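Local coordinates for protein phenylacetaldehyde dehydrogenase (Burkholderia cenocepacia, PDB 4O5H) that probably oxidises phenylacetaldehyde to phenylacetate with NAD+ as the acceptor, as a member of the aldehyde dehydrogenase family, at residues L48-P53 with V58-P63. Numbering follows the deposited sequence.
Sequences LDVVNP and VIARVP. With NA (sodium ion), chain I.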
ATOM      1  N   LEU A  48       8.877 -23.496 -22.866  1.00 19.96           N
ATOM      2  CA  LEU A  48       8.849 -22.391 -23.820  1.00 21.06           C
ATOM      3  C   LEU A  48      10.225 -21.994 -24.288  1.00 19.01           C
ATOM      4  O   LEU A  48      11.212 -22.178 -23.604  1.00 17.67           O
ATOM      5  CB  LEU A  48       8.053 -21.224 -23.278  1.00 23.59           C
ATOM      6  CG  LEU A  48       8.579 -20.604 -22.026  1.00 24.75           C
ATOM      7  CD1 LEU A  48       9.588 -19.539 -22.380  1.00 27.22           C
ATOM      8  CD2 LEU A  48       7.426 -19.975 -21.299  1.00 26.63           C
ATOM      9  N   ASP A  49      10.276 -21.503 -25.518  1.00 18.13           N
ATOM     10  CA  ASP A  49      11.511 -21.084 -26.152  1.00 17.68           C
ATOM     11  C   ASP A  49      12.055 -19.789 -25.607  1.00 16.14           C
ATOM     12  O   ASP A  49      11.323 -18.871 -25.356  1.00 16.32           O
ATOM     13  CB  ASP A  49      11.300 -20.880 -27.645  1.00 18.36           C
ATOM     14  CG  ASP A  49      11.053 -22.167 -28.383  1.00 19.65           C
ATOM     15  OD1 ASP A  49      11.364 -23.279 -27.887  1.00 19.77           O
ATOM     16  OD2 ASP A  49      10.550 -22.047 -29.503  1.00 21.08           O
ATOM     17  N   VAL A  50      13.370 -19.741 -25.483  1.00 15.30           N
ATOM     18  CA  VAL A  50      14.079 -18.522 -25.214  1.00 14.44           C
ATOM     19  C   VAL A  50      14.785 -18.091 -26.491  1.00 14.28           C
ATOM     20  O   VAL A  50      15.543 -18.857 -27.076  1.00 14.14           O
ATOM     21  CB  VAL A  50      15.105 -18.714 -24.106  1.00 14.32           C
ATOM     22  CG1 VAL A  50      15.719 -17.391 -23.730  1.00 14.32           C
ATOM     23  CG2 VAL A  50      14.421 -19.326 -22.901  1.00 14.44           C
ATOM     24  N   VAL A  51      14.518 -16.861 -26.894  1.00 13.52           N
ATOM     25  CA  VAL A  51      14.935 -16.306 -28.164  1.00 13.85           C
ATOM     26  C   VAL A  51      15.959 -15.180 -27.967  1.00 13.44           C
ATOM     27  O   VAL A  51      15.835 -14.360 -27.057  1.00 13.13           O
ATOM     28  CB  VAL A  51      13.720 -15.761 -28.902  1.00 14.43           C
ATOM     29  CG1 VAL A  51      14.121 -14.950 -30.142  1.00 15.01           C
ATOM     30  CG2 VAL A  51      12.784 -16.897 -29.323  1.00 15.04           C
ATOM     31  N   ASN A  52      17.018 -15.216 -28.759  1.00 13.53           N
ATOM     32  CA  ASN A  52      18.007 -14.128 -28.794  1.00 13.40           C
ATOM     33  C   ASN A  52      17.461 -13.059 -29.708  1.00 13.61           C
ATOM     34  O   ASN A  52      17.358 -13.259 -30.925  1.00 14.32           O
ATOM     35  CB  ASN A  52      19.324 -14.616 -29.356  1.00 13.76           C
ATOM     36  CG  ASN A  52      20.360 -13.533 -29.446  1.00 14.08           C
ATOM     37  OD1 ASN A  52      20.077 -12.318 -29.336  1.00 14.20           O
ATOM     38  ND2 ASN A  52      21.589 -13.949 -29.645  1.00 14.46           N
ATOM     39  N   PRO A  53      17.101 -11.910 -29.144  1.00 13.34           N
ATOM     40  CA  PRO A  53      16.463 -10.876 -29.986  1.00 13.98           C
ATOM     41  C   PRO A  53      17.349 -10.218 -31.039  1.00 14.56           C
ATOM     42  O   PRO A  53      16.846  -9.505 -31.893  1.00 15.26           O
ATOM     43  CB  PRO A  53      15.995  -9.840 -28.959  1.00 13.91           C
ATOM     44  CG  PRO A  53      16.961  -9.983 -27.832  1.00 13.31           C
ATOM     45  CD  PRO A  53      17.288 -11.454 -27.762  1.00 12.85           C
ATOM     46  N   VAL A  58      16.444 -19.488 -31.389  1.00 18.00           N
ATOM     47  CA  VAL A  58      16.220 -20.079 -30.088  1.00 18.14           C
ATOM     48  C   VAL A  58      17.552 -20.448 -29.449  1.00 18.10           C
ATOM     49  O   VAL A  58      18.345 -21.125 -30.060  1.00 19.79           O
ATOM     50  CB  VAL A  58      15.374 -21.343 -30.222  1.00 19.19           C
ATOM     51  CG1 VAL A  58      15.301 -22.065 -28.902  1.00 18.59           C
ATOM     52  CG2 VAL A  58      13.975 -20.978 -30.713  1.00 19.79           C
ATOM     53  N   ILE A  59      17.823 -19.985 -28.248  1.00 17.39           N
ATOM     54  CA  ILE A  59      19.073 -20.282 -27.566  1.00 18.01           C
ATOM     55  C   ILE A  59      18.911 -21.248 -26.383  1.00 17.87           C
ATOM     56  O   ILE A  59      19.901 -21.709 -25.835  1.00 18.45           O
ATOM     57  CB  ILE A  59      19.792 -18.974 -27.083  1.00 18.20           C
ATOM     58  CG1 ILE A  59      18.874 -18.101 -26.214  1.00 17.85           C
ATOM     59  CG2 ILE A  59      20.253 -18.179 -28.289  1.00 18.76           C
ATOM     60  CD1 ILE A  59      19.547 -16.966 -25.465  1.00 17.86           C
ATOM     61  N   ALA A  60      17.684 -21.444 -25.925  1.00 17.09           N
ATOM     62  CA  ALA A  60      17.405 -22.253 -24.758  1.00 17.08           C
ATOM     63  C   ALA A  60      15.918 -22.527 -24.720  1.00 16.97           C
ATOM     64  O   ALA A  60      15.149 -21.905 -25.441  1.00 16.62           O
ATOM     65  CB  ALA A  60      17.822 -21.539 -23.452  1.00 16.54           C
ATOM     66  N   ARG A  61      15.536 -23.427 -23.822  1.00 17.84           N
ATOM     67  CA  ARG A  61      14.152 -23.678 -23.477  1.00 18.53           C
ATOM     68  C   ARG A  61      14.014 -23.774 -21.964  1.00 17.18           C
ATOM     69  O   ARG A  61      14.877 -24.309 -21.290  1.00 16.78           O
ATOM     70  CB  ARG A  61      13.701 -24.974 -24.105  1.00 22.23           C
ATOM     71  CG  ARG A  61      13.904 -25.014 -25.617  1.00 25.01           C
ATOM     72  CD  ARG A  61      13.578 -26.374 -26.169  1.00 29.21           C
ATOM     73  NE  ARG A  61      12.141 -26.581 -26.247  1.00 33.60           N
ATOM     74  CZ  ARG A  61      11.557 -27.757 -26.523  1.00 40.28           C
ATOM     75  NH1 ARG A  61      12.293 -28.859 -26.753  1.00 41.16           N
ATOM     76  NH2 ARG A  61      10.219 -27.835 -26.572  1.00 40.53           N
ATOM     77  N   VAL A  62      12.925 -23.257 -21.430  1.00 16.17           N
ATOM     78  CA  VAL A  62      12.672 -23.327 -19.978  1.00 15.26           C
ATOM     79  C   VAL A  62      11.277 -23.907 -19.730  1.00 15.51           C
ATOM     80  O   VAL A  62      10.434 -23.907 -20.645  1.00 16.01           O
ATOM     81  CB  VAL A  62      12.813 -21.958 -19.291  1.00 13.86           C
ATOM     82  CG1 VAL A  62      14.207 -21.393 -19.531  1.00 13.67           C
ATOM     83  CG2 VAL A  62      11.725 -20.994 -19.735  1.00 13.89           C
ATOM     84  N   PRO A  63      11.009 -24.386 -18.494  1.00 14.81           N
ATOM     85  CA  PRO A  63       9.682 -24.865 -18.228  1.00 15.40           C
ATOM     86  C   PRO A  63       8.598 -23.817 -18.401  1.00 15.78           C
ATOM     87  O   PRO A  63       8.795 -22.648 -18.058  1.00 14.14           O
ATOM     88  CB  PRO A  63       9.749 -25.339 -16.784  1.00 15.36           C
ATOM     89  CG  PRO A  63      11.195 -25.719 -16.615  1.00 15.44           C
ATOM     90  CD  PRO A  63      11.897 -24.609 -17.357  1.00 14.59           C
TER
HETATM   91 NA    NA I 605      14.679 -13.668 -24.393  1.00 15.28          NA
HETATM   92  O   HOH W   1       9.964 -24.821 -26.188  1.00 28.78           O
HETATM   93  O   HOH W   2      13.000 -15.226 -25.150  1.00 11.05           O
HETATM   94  O   HOH W   3      13.854 -12.276 -26.122  1.00 19.36           O
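The side chains of Asp-49 and Arg-61 run side by side on the exposed face of a two-stranded antiparallel beta hairpin, carboxylate and guanidinium planes 64° apart. CG2 of Val-58 lies over one face of the carboxylate, 3.8 Å from Asp-49 OD2. The salt bridge is long, 3.8 Å from Asp-49 OD1 to Arg-61 NE, and one water closes the gap: it sits in the guanidinium plane at its edge, accepts from NE and donates to OD1 of Asp-49.

Four backbone hydrogen bonds join the strands, and a classic beta bulge, with Ile-59 and Ala-60 both facing Val-50, shifts the register by one residue. At the bulge the N-H of Val-50 reaches Ala-60 O from 36° above the carbonyl plane, while Val-50 O receives the N-H of Ile-59 at 2.8 Å.

Leu-48, Val-50, Ala-60 and Val-62 line the buried face, where Val-50 and Val-62 pack on Leu-215, and Val-62 also on Leu-218, of helix 215-227. Val-50 holds CG1 anti to its N (chi1 -173°), near Ile-59 CG1, and CG2 4.0 Å from Val-62 CG1; CD1 of Leu-48 meets Val-62 CG2 at 3.7 Å.

Beyond the bulge, strand 48-52 contributes to a sodium site shared with the carbonyls of Asp-119 and Asp-212. Val-51 O binds the ion at 3.0 Å, and the N-H of Val-51 donates to a water that is itself a sodium ligand.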